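Local structure of chorismate mutase (Paraburkholderia phymatum, 5TS9) at residues A[59-65]-A[122-126]; A[33-37]-A[88-93]; A[13-19]-A[144-148]. The protein probably catalyses the rearrangement of chorismate to prephenate, the step that leads toward phenylalanine and tyrosine. All blocks are in the same frame, centred on the assembly; numbering follows the deposited sequence. Where two conformers were deposited one is given.

Contact 1 of 3, residues A[59-65]-A[122-126]; sequences MASEYGL and MQNLQ
M122, on the helical segment 122-126, reaches across to Y63 and L65, and its side chain can be followed atom by atom into the turn of 59-65. CB lies over one face of the Y63 ring, 3.9 Å from the centroid and 24° off the ring normal, making a CH-pi contact displaced toward CD2. With CG beside the backbone N (chi1 -71°) and the chain extended beyond it, CG meets L65 CD1 at 3.8 Å. SD comes next, 4.9 Å from the Y63 ring centroid and 53° off the normal; this is an oblique Met-aromatic contact. The same sulfur lies 4.2 Å from M59 CB and near A60 CA. CE ends the chain on the side of helix 67-95. A long, flexible, weakly polar thioether suits this path, because one chain can follow a ring, a leucine and the M59-A60 backbone in turn.

The Y63 ring is also approached at its rim. Q123 NE2 sits in the ring plane, 3.6 Å from CE1, with the amide turned steeply to the ring. Q126 runs out extended past the backbone, its CB 3.5 Å from Y63 O. No hydrogen bond joins the segments, so the contact rests mainly on van der Waals packing.

The turn is a Schellman motif: L65 N and Y63 N reach A60 O from opposite faces of its plane, and G64 N donates to S61 O. Glycine suits the C' position, where phi is positive. L65 turns its CD1 to L125 CD1 at 4.0 Å, adding a second apolar point beside M122 CG.

The turn links helix 46-59 to helix 67-95 and lies against helix 106-128. Helix 67-95 backs the apolar side, with A70 and F74 touching M122 and I73 touching L125, while L18 of helix 16-39 meets L125 from a further helix.

Contact 2 of 3, residues A[33-37]-A[88-93]; sequences ALSKW and LLNNWR
A33 and L89 bring the two backbones nearest, with their CA atoms 6.4 Å apart. The axes of helix segments 33-37 and 88-93 approach to 10.2 Å and cross at -50°, their N-to-C directions running the same general way. A33 suits this point because its methyl is short: CB touches L88 CD1 at 4.0 Å and the outer edge of the W92 indole, CH2, at 3.7 Å. L34 adds CD2 from beside it, 3.5 Å from the same W92 CH2.

Such a crossing angle is one expected of ridges-into-grooves packing between helices, here joining helix 16-39 to helix 67-95 in the all-helical fold. One turn further on, the two tryptophans form an edge-to-face (T-shaped) pair, W92 presenting its edge to the face of W37, with planes at 89°. W37 is thrown toward the other helix by its first torsion (CG anti to the backbone N, chi1 171°). Its CZ3 reaches W92 CB at 3.4 Å, and CH2 lies 3.6 Å from W92 O. The large rings span the wider separation here, where the CA atoms lie farther apart than at A33 and L89. L89 CD2 touches W37 CB at 3.8 Å and also lies against A33 O.

R93 lays its CG near the W37 ring, while its NH1 donates to N90 OD1. N90 ND2 hydrogen-bonds to D163 OD1 of the second subunit, where A142 also packs on N90 and H138 on R93.

Contact 3 of 3, residues A[13-19]-A[144-148]; sequences DAFVPLV and AVGQV
The backbone N of V16, a residue that packs against A144, donates to D13 O at 2.9 Å across the join after helix 10-14; V19 N to F15 O, of the same length, belongs to the first turn of helix 16-39. No hydrogen bond crosses between the segments, and the centre of the contact is apolar.

The small methyl of A144 meets V19 CG2 at 3.8 Å, F15 CB at 4.0 Å and V16 CG2 at 4.1 Å, and it allows V16 and A144 to bring their CA atoms within 5.2 Å. This is how the start of helix 16-39 packs on helix 137-151 in the all-helical fold, which is consistent with the AroQ class of chorismate mutases. V19 CG1, opposite the backbone N (chi1 171°), touches both V145 CG2 (3.9 Å) and V148 CG2 (3.8 Å). Branched, rigid valines suit these three close positions. At the rim, near D13, the extended Q147 brings its amide end alongside V16 CG2.

C137, the first residue of helix 137-151, is disulfide-bonded to C170 and also touches F15. L162 of helix 156-165 touches V19, V145 and V148, and R94 of the second subunit packs on V145.

How the contacts relate
Contact 3 is the buried one; contacts 1 and 2 are partly buried and lie on opposite sides of the chain's centre, about 33 Å apart between centres. Helix 16-39 serves contacts 2 and 3 at its two ends, so the same long helix meets helix 67-95 at one end and helix 137-151 at the other. Contacts 1 and 3 touch directly, through N124 and L125 against P17 and L18. The chemistry changes accordingly: small alanine and valine groups in the interior, two tryptophans between diverging helices, and a thioether with a tyrosine at a turn. Contacts 2 and 3 also reach the second subunit, whereas contact 1 does not.

Contact 1 of 3, residues A[59-65]-A[122-126]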
loop_
_atom_site.group_PDB
_atom_site.type_symbol
_atom_site.label_atom_id
_atom_site.label_comp_id
_atom_site.label_asym_id
_atom_site.label_seq_id
_atom_site.Cartn_x
_atom_site.Cartn_y
_atom_site.Cartn_z
ATOM N N MET A 59 14.950 0.631 18.834
ATOM C CA MET A 59 14.493 1.688 19.723
ATOM C C MET A 59 13.202 1.340 20.454
ATOM O O MET A 59 12.805 2.077 21.368
ATOM C CB MET A 59 14.313 2.983 18.928
ATOM C CG MET A 59 14.238 4.241 19.777
ATOM S SD MET A 59 14.025 5.718 18.757
ATOM C CE MET A 59 15.740 6.059 18.329
ATOM N N ALA A 60 12.562 0.222 20.107
ATOM C CA ALA A 60 11.217 -0.063 20.606
ATOM C C ALA A 60 11.170 -0.073 22.128
ATOM O O ALA A 60 10.272 0.520 22.730
ATOM C CB ALA A 60 10.715 -1.400 20.060
ATOM N N SER A 61 12.133 -0.741 22.767
ATOM C CA SER A 61 12.077 -0.924 24.214
ATOM C C SER A 61 12.160 0.400 24.969
ATOM O O SER A 61 11.690 0.492 26.111
ATOM C CB SER A 61 13.201 -1.860 24.664
ATOM O OG SER A 61 14.465 -1.321 24.331
ATOM N N GLU A 62 12.759 1.429 24.367
ATOM C CA GLU A 62 12.827 2.718 25.048
ATOM C C GLU A 62 11.440 3.307 25.306
ATOM O O GLU A 62 11.308 4.189 26.159
ATOM C CB GLU A 62 13.681 3.700 24.238
ATOM N N TYR A 63 10.406 2.818 24.614
ATOM C CA TYR A 63 9.040 3.323 24.718
ATOM C C TYR A 63 8.050 2.228 25.113
ATOM O O TYR A 63 6.872 2.290 24.750
ATOM C CB TYR A 63 8.601 3.956 23.396
ATOM C CG TYR A 63 9.420 5.163 22.967
ATOM C CD1 TYR A 63 9.075 6.437 23.382
ATOM C CD2 TYR A 63 10.531 5.022 22.147
ATOM C CE1 TYR A 63 9.814 7.546 22.992
ATOM C CE2 TYR A 63 11.273 6.116 21.751
ATOM C CZ TYR A 63 10.907 7.378 22.178
ATOM O OH TYR A 63 11.633 8.474 21.792
ATOM N N GLY A 64 8.514 1.206 25.835
ATOM C CA GLY A 64 7.640 0.123 26.265
ATOM C C GLY A 64 7.024 -0.701 25.152
ATOM O O GLY A 64 6.050 -1.424 25.393
ATOM N N LEU A 65 7.559 -0.620 23.937
ATOM C CA LEU A 65 7.067 -1.417 22.820
ATOM C C LEU A 65 7.878 -2.695 22.665
ATOM O O LEU A 65 9.086 -2.717 22.918
ATOM C CB LEU A 65 7.130 -0.639 21.507
ATOM C CG LEU A 65 6.470 0.731 21.520
ATOM C CD1 LEU A 65 6.662 1.419 20.171
ATOM C CD2 LEU A 65 5.003 0.560 21.873
ATOM N N MET A 122 6.550 6.512 18.202
ATOM C CA MET A 122 6.688 5.593 19.329
ATOM C C MET A 122 6.220 6.230 20.630
ATOM O O MET A 122 5.581 5.563 21.451
ATOM C CB MET A 122 8.131 5.105 19.437
ATOM C CG MET A 122 8.501 4.128 18.297
ATOM S SD MET A 122 10.119 3.405 18.547
ATOM C CE MET A 122 10.306 2.444 17.062
ATOM N N GLN A 123 6.512 7.515 20.840
ATOM C CA GLN A 123 6.038 8.152 22.067
ATOM C C GLN A 123 4.516 8.183 22.106
ATOM O O GLN A 123 3.904 7.941 23.153
ATOM C CB GLN A 123 6.608 9.567 22.191
ATOM C CG GLN A 123 6.097 10.323 23.425
ATOM C CD GLN A 123 6.428 9.607 24.735
ATOM O OE1 GLN A 123 5.531 9.121 25.435
ATOM N NE2 GLN A 123 7.716 9.536 25.069
ATOM N N ASN A 124 3.891 8.463 20.959
ATOM C CA ASN A 124 2.434 8.480 20.867
ATOM C C ASN A 124 1.839 7.081 21.011
ATOM O O ASN A 124 0.778 6.919 21.623
ATOM C CB ASN A 124 2.023 9.102 19.532
ATOM C CG ASN A 124 2.285 10.598 19.491
ATOM O OD1 ASN A 124 2.337 11.246 20.533
ATOM N ND2 ASN A 124 2.452 11.149 18.298
ATOM N N LEU A 125 2.480 6.066 20.422
ATOM C CA LEU A 125 2.012 4.690 20.607
ATOM C C LEU A 125 1.973 4.317 22.076
ATOM O O LEU A 125 0.994 3.734 22.570
ATOM C CB LEU A 125 2.931 3.729 19.867
ATOM C CG LEU A 125 2.609 3.414 18.427
ATOM C CD1 LEU A 125 3.862 2.863 17.769
ATOM C CD2 LEU A 125 1.471 2.425 18.379
ATOM N N GLN A 126 3.064 4.607 22.782
ATOM C CA GLN A 126 3.119 4.373 24.216
ATOM C C GLN A 126 2.003 5.121 24.940
ATOM O O GLN A 126 1.308 4.551 25.787
ATOM C CB GLN A 126 4.490 4.790 24.744
ATOM C CG GLN A 126 4.634 4.639 26.240
ATOM C CD GLN A 126 6.010 5.041 26.712
ATOM O OE1 GLN A 126 6.610 5.978 26.186
ATOM N NE2 GLN A 126 6.528 4.320 27.696
#

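Contact 2 of 3, residues A[33-37]-A[88-93]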
loop_
_atom_site.group_PDB
_atom_site.type_symbol
_atom_site.label_atom_id
_atom_site.label_comp_id
_atom_site.label_asym_id
_atom_site.label_seq_id
_atom_site.Cartn_x
_atom_site.Cartn_y
_atom_site.Cartn_z
ATOM N N ALA A 33 9.221 11.331 -3.589
ATOM C CA ALA A 33 8.795 11.121 -4.976
ATOM C C ALA A 33 9.450 12.128 -5.919
ATOM O O ALA A 33 9.961 11.753 -6.976
ATOM C CB ALA A 33 7.272 11.217 -5.079
ATOM N N LEU A 34 9.435 13.410 -5.553
ATOM C CA LEU A 34 10.090 14.440 -6.371
ATOM C C LEU A 34 11.554 14.109 -6.615
ATOM O O LEU A 34 12.056 14.220 -7.745
ATOM C CB LEU A 34 9.984 15.802 -5.682
ATOM C CG LEU A 34 8.614 16.460 -5.561
ATOM C CD1 LEU A 34 8.710 17.730 -4.686
ATOM C CD2 LEU A 34 8.045 16.772 -6.957
ATOM N N SER A 35 12.267 13.736 -5.551
ATOM C CA SER A 35 13.679 13.424 -5.691
ATOM C C SER A 35 13.888 12.238 -6.618
ATOM O O SER A 35 14.812 12.231 -7.439
ATOM C CB SER A 35 14.285 13.138 -4.319
ATOM O OG SER A 35 15.605 12.635 -4.469
ATOM N N LYS A 36 13.051 11.212 -6.488
ATOM C CA LYS A 36 13.192 10.039 -7.341
ATOM C C LYS A 36 12.759 10.340 -8.771
ATOM O O LYS A 36 13.291 9.744 -9.709
ATOM C CB LYS A 36 12.405 8.872 -6.750
ATOM C CG LYS A 36 13.097 8.317 -5.500
ATOM C CD LYS A 36 12.343 7.166 -4.883
ATOM C CE LYS A 36 13.086 6.635 -3.640
ATOM N NZ LYS A 36 12.108 5.887 -2.747
ATOM N N TRP A 37 11.828 11.276 -8.956
ATOM C CA TRP A 37 11.501 11.758 -10.291
ATOM C C TRP A 37 12.704 12.453 -10.934
ATOM O O TRP A 37 12.990 12.243 -12.119
ATOM C CB TRP A 37 10.291 12.706 -10.217
ATOM C CG TRP A 37 9.971 13.446 -11.524
ATOM C CD1 TRP A 37 10.488 14.646 -11.951
ATOM C CD2 TRP A 37 9.056 13.023 -12.541
ATOM N NE1 TRP A 37 9.952 14.983 -13.179
ATOM C CE2 TRP A 37 9.075 13.999 -13.560
ATOM C CE3 TRP A 37 8.227 11.900 -12.691
ATOM C CZ2 TRP A 37 8.282 13.898 -14.710
ATOM C CZ3 TRP A 37 7.440 11.805 -13.828
ATOM C CH2 TRP A 37 7.481 12.794 -14.828
ATOM N N LEU A 88 2.040 8.902 -7.089
ATOM C CA LEU A 88 2.474 10.221 -7.547
ATOM C C LEU A 88 3.344 10.101 -8.786
ATOM O O LEU A 88 3.158 10.835 -9.759
ATOM C CB LEU A 88 3.242 10.942 -6.440
ATOM C CG LEU A 88 2.477 11.422 -5.209
ATOM C CD1 LEU A 88 3.466 12.080 -4.273
ATOM C CD2 LEU A 88 1.402 12.444 -5.633
ATOM N N LEU A 89 4.334 9.200 -8.751
ATOM C CA LEU A 89 5.245 9.079 -9.884
ATOM C C LEU A 89 4.497 8.703 -11.145
ATOM O O LEU A 89 4.780 9.233 -12.224
ATOM C CB LEU A 89 6.324 8.047 -9.580
ATOM C CG LEU A 89 7.392 8.563 -8.634
ATOM C CD1 LEU A 89 8.186 7.400 -8.144
ATOM C CD2 LEU A 89 8.297 9.631 -9.337
ATOM N N ASN A 90 3.523 7.792 -11.038
ATOM C CA ASN A 90 2.799 7.429 -12.251
ATOM C C ASN A 90 1.821 8.516 -12.657
ATOM O O ASN A 90 1.568 8.683 -13.854
ATOM C CB ASN A 90 2.081 6.085 -12.087
ATOM C CG ASN A 90 2.907 4.916 -12.633
ATOM O OD1 ASN A 90 4.032 5.110 -13.101
ATOM N ND2 ASN A 90 2.344 3.695 -12.588
ATOM N N ASN A 91 1.261 9.257 -11.692
ATOM C CA ASN A 91 0.465 10.429 -12.046
ATOM C C ASN A 91 1.299 11.404 -12.860
ATOM O O ASN A 91 0.852 11.908 -13.892
ATOM C CB ASN A 91 -0.076 11.131 -10.795
ATOM C CG ASN A 91 -1.211 10.371 -10.154
ATOM O OD1 ASN A 91 -1.678 9.395 -10.718
ATOM N ND2 ASN A 91 -1.657 10.813 -8.978
ATOM N N TRP A 92 2.517 11.674 -12.405
ATOM C CA TRP A 92 3.398 12.603 -13.122
ATOM C C TRP A 92 3.830 12.027 -14.458
ATOM O O TRP A 92 3.902 12.750 -15.460
ATOM C CB TRP A 92 4.615 12.919 -12.258
ATOM C CG TRP A 92 4.229 13.538 -10.967
ATOM C CD1 TRP A 92 3.053 14.197 -10.690
ATOM C CD2 TRP A 92 5.001 13.558 -9.762
ATOM N NE1 TRP A 92 3.054 14.627 -9.370
ATOM C CE2 TRP A 92 4.239 14.244 -8.785
ATOM C CE3 TRP A 92 6.257 13.058 -9.411
ATOM C CZ2 TRP A 92 4.701 14.447 -7.473
ATOM C CZ3 TRP A 92 6.722 13.260 -8.114
ATOM C CH2 TRP A 92 5.938 13.947 -7.156
ATOM N N ARG A 93 4.120 10.724 -14.497
ATOM C CA ARG A 93 4.486 10.091 -15.768
ATOM C C ARG A 93 3.382 10.261 -16.809
ATOM O O ARG A 93 3.669 10.499 -17.986
ATOM C CB ARG A 93 4.805 8.602 -15.560
ATOM C CG ARG A 93 6.162 8.317 -14.920
ATOM C CD ARG A 93 6.510 6.842 -14.989
ATOM N NE ARG A 93 7.755 6.546 -14.287
ATOM C CZ ARG A 93 7.828 6.010 -13.077
ATOM N NH1 ARG A 93 6.719 5.674 -12.420
ATOM N NH2 ARG A 93 9.020 5.796 -12.528
#

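Contact 3 of 3, residues A[13-19]-A[144-148]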
loop_
_atom_site.group_PDB
_atom_site.type_symbol
_atom_site.label_atom_id
_atom_site.label_comp_id
_atom_site.label_asym_id
_atom_site.label_seq_id
_atom_site.Cartn_x
_atom_site.Cartn_y
_atom_site.Cartn_z
ATOM N N ASP A 13 -10.846 11.255 20.345
ATOM C CA ASP A 13 -9.697 12.121 20.141
ATOM C C ASP A 13 -8.382 11.450 20.481
ATOM O O ASP A 13 -7.331 11.943 20.057
ATOM C CB ASP A 13 -9.800 13.390 21.002
ATOM C CG ASP A 13 -10.814 14.372 20.476
ATOM O OD1 ASP A 13 -11.018 15.412 21.137
ATOM O OD2 ASP A 13 -11.414 14.098 19.409
ATOM N N ALA A 14 -8.419 10.359 21.252
ATOM C CA ALA A 14 -7.203 9.860 21.892
ATOM C C ALA A 14 -6.156 9.403 20.880
ATOM O O ALA A 14 -4.948 9.478 21.152
ATOM C CB ALA A 14 -7.554 8.715 22.836
ATOM N N PHE A 15 -6.584 8.928 19.719
ATOM C CA PHE A 15 -5.640 8.472 18.708
ATOM C C PHE A 15 -5.175 9.594 17.788
ATOM O O PHE A 15 -4.337 9.349 16.903
ATOM C CB PHE A 15 -6.263 7.333 17.886
ATOM C CG PHE A 15 -6.388 6.038 18.648
ATOM C CD1 PHE A 15 -5.286 5.222 18.835
ATOM C CD2 PHE A 15 -7.600 5.650 19.202
ATOM C CE1 PHE A 15 -5.386 4.032 19.552
ATOM C CE2 PHE A 15 -7.709 4.466 19.921
ATOM C CZ PHE A 15 -6.611 3.655 20.093
ATOM N N VAL A 16 -5.679 10.813 17.971
ATOM C CA VAL A 16 -5.399 11.864 16.988
ATOM C C VAL A 16 -3.923 12.253 16.964
ATOM O O VAL A 16 -3.367 12.391 15.867
ATOM C CB VAL A 16 -6.284 13.096 17.214
ATOM C CG1 VAL A 16 -5.702 14.288 16.479
ATOM C CG2 VAL A 16 -7.687 12.810 16.722
ATOM N N PRO A 17 -3.249 12.475 18.107
ATOM C CA PRO A 17 -1.807 12.778 18.029
ATOM C C PRO A 17 -0.980 11.668 17.384
ATOM O O PRO A 17 -0.041 11.958 16.629
ATOM C CB PRO A 17 -1.419 13.016 19.501
ATOM C CG PRO A 17 -2.689 13.438 20.162
ATOM C CD PRO A 17 -3.754 12.613 19.488
ATOM N N LEU A 18 -1.304 10.402 17.643
ATOM C CA LEU A 18 -0.606 9.313 16.966
ATOM C C LEU A 18 -0.845 9.359 15.458
ATOM O O LEU A 18 0.103 9.286 14.663
ATOM C CB LEU A 18 -1.054 7.968 17.548
ATOM C CG LEU A 18 -0.564 6.684 16.854
ATOM C CD1 LEU A 18 0.935 6.689 16.744
ATOM C CD2 LEU A 18 -1.039 5.469 17.645
ATOM N N VAL A 19 -2.112 9.494 15.044
ATOM C CA VAL A 19 -2.452 9.506 13.617
ATOM C C VAL A 19 -1.856 10.732 12.947
ATOM O O VAL A 19 -1.434 10.683 11.789
ATOM C CB VAL A 19 -3.986 9.434 13.445
ATOM C CG1 VAL A 19 -4.415 9.661 11.985
ATOM C CG2 VAL A 19 -4.495 8.086 13.925
ATOM N N ALA A 144 -10.234 8.985 13.757
ATOM C CA ALA A 144 -9.051 9.831 13.886
ATOM C C ALA A 144 -8.422 10.120 12.531
ATOM O O ALA A 144 -7.955 11.234 12.273
ATOM C CB ALA A 144 -8.031 9.158 14.806
ATOM N N VAL A 145 -8.387 9.118 11.656
ATOM C CA VAL A 145 -7.888 9.333 10.305
ATOM C C VAL A 145 -8.767 10.333 9.572
ATOM O O VAL A 145 -8.274 11.219 8.858
ATOM C CB VAL A 145 -7.823 7.994 9.569
ATOM C CG1 VAL A 145 -7.641 8.224 8.075
ATOM C CG2 VAL A 145 -6.697 7.144 10.156
ATOM N N GLY A 146 -10.078 10.212 9.745
ATOM C CA GLY A 146 -10.985 11.181 9.157
ATOM C C GLY A 146 -10.725 12.589 9.659
ATOM O O GLY A 146 -10.622 13.536 8.871
ATOM N N GLN A 147 -10.593 12.743 10.978
ATOM C CA GLN A 147 -10.351 14.066 11.544
ATOM C C GLN A 147 -9.041 14.648 11.033
ATOM O O GLN A 147 -8.984 15.811 10.622
ATOM C CB GLN A 147 -10.346 14.001 13.071
ATOM C CG GLN A 147 -10.249 15.365 13.731
ATOM C CD GLN A 147 -10.343 15.293 15.241
ATOM O OE1 GLN A 147 -11.070 14.469 15.788
ATOM N NE2 GLN A 147 -9.596 16.155 15.923
ATOM N N VAL A 148 -7.977 13.847 11.038
ATOM C CA VAL A 148 -6.672 14.349 10.620
ATOM C C VAL A 148 -6.680 14.708 9.137
ATOM O O VAL A 148 -6.080 15.708 8.715
ATOM C CB VAL A 148 -5.593 13.307 10.962
ATOM C CG1 VAL A 148 -4.313 13.591 10.197
ATOM C CG2 VAL A 148 -5.350 13.283 12.508
#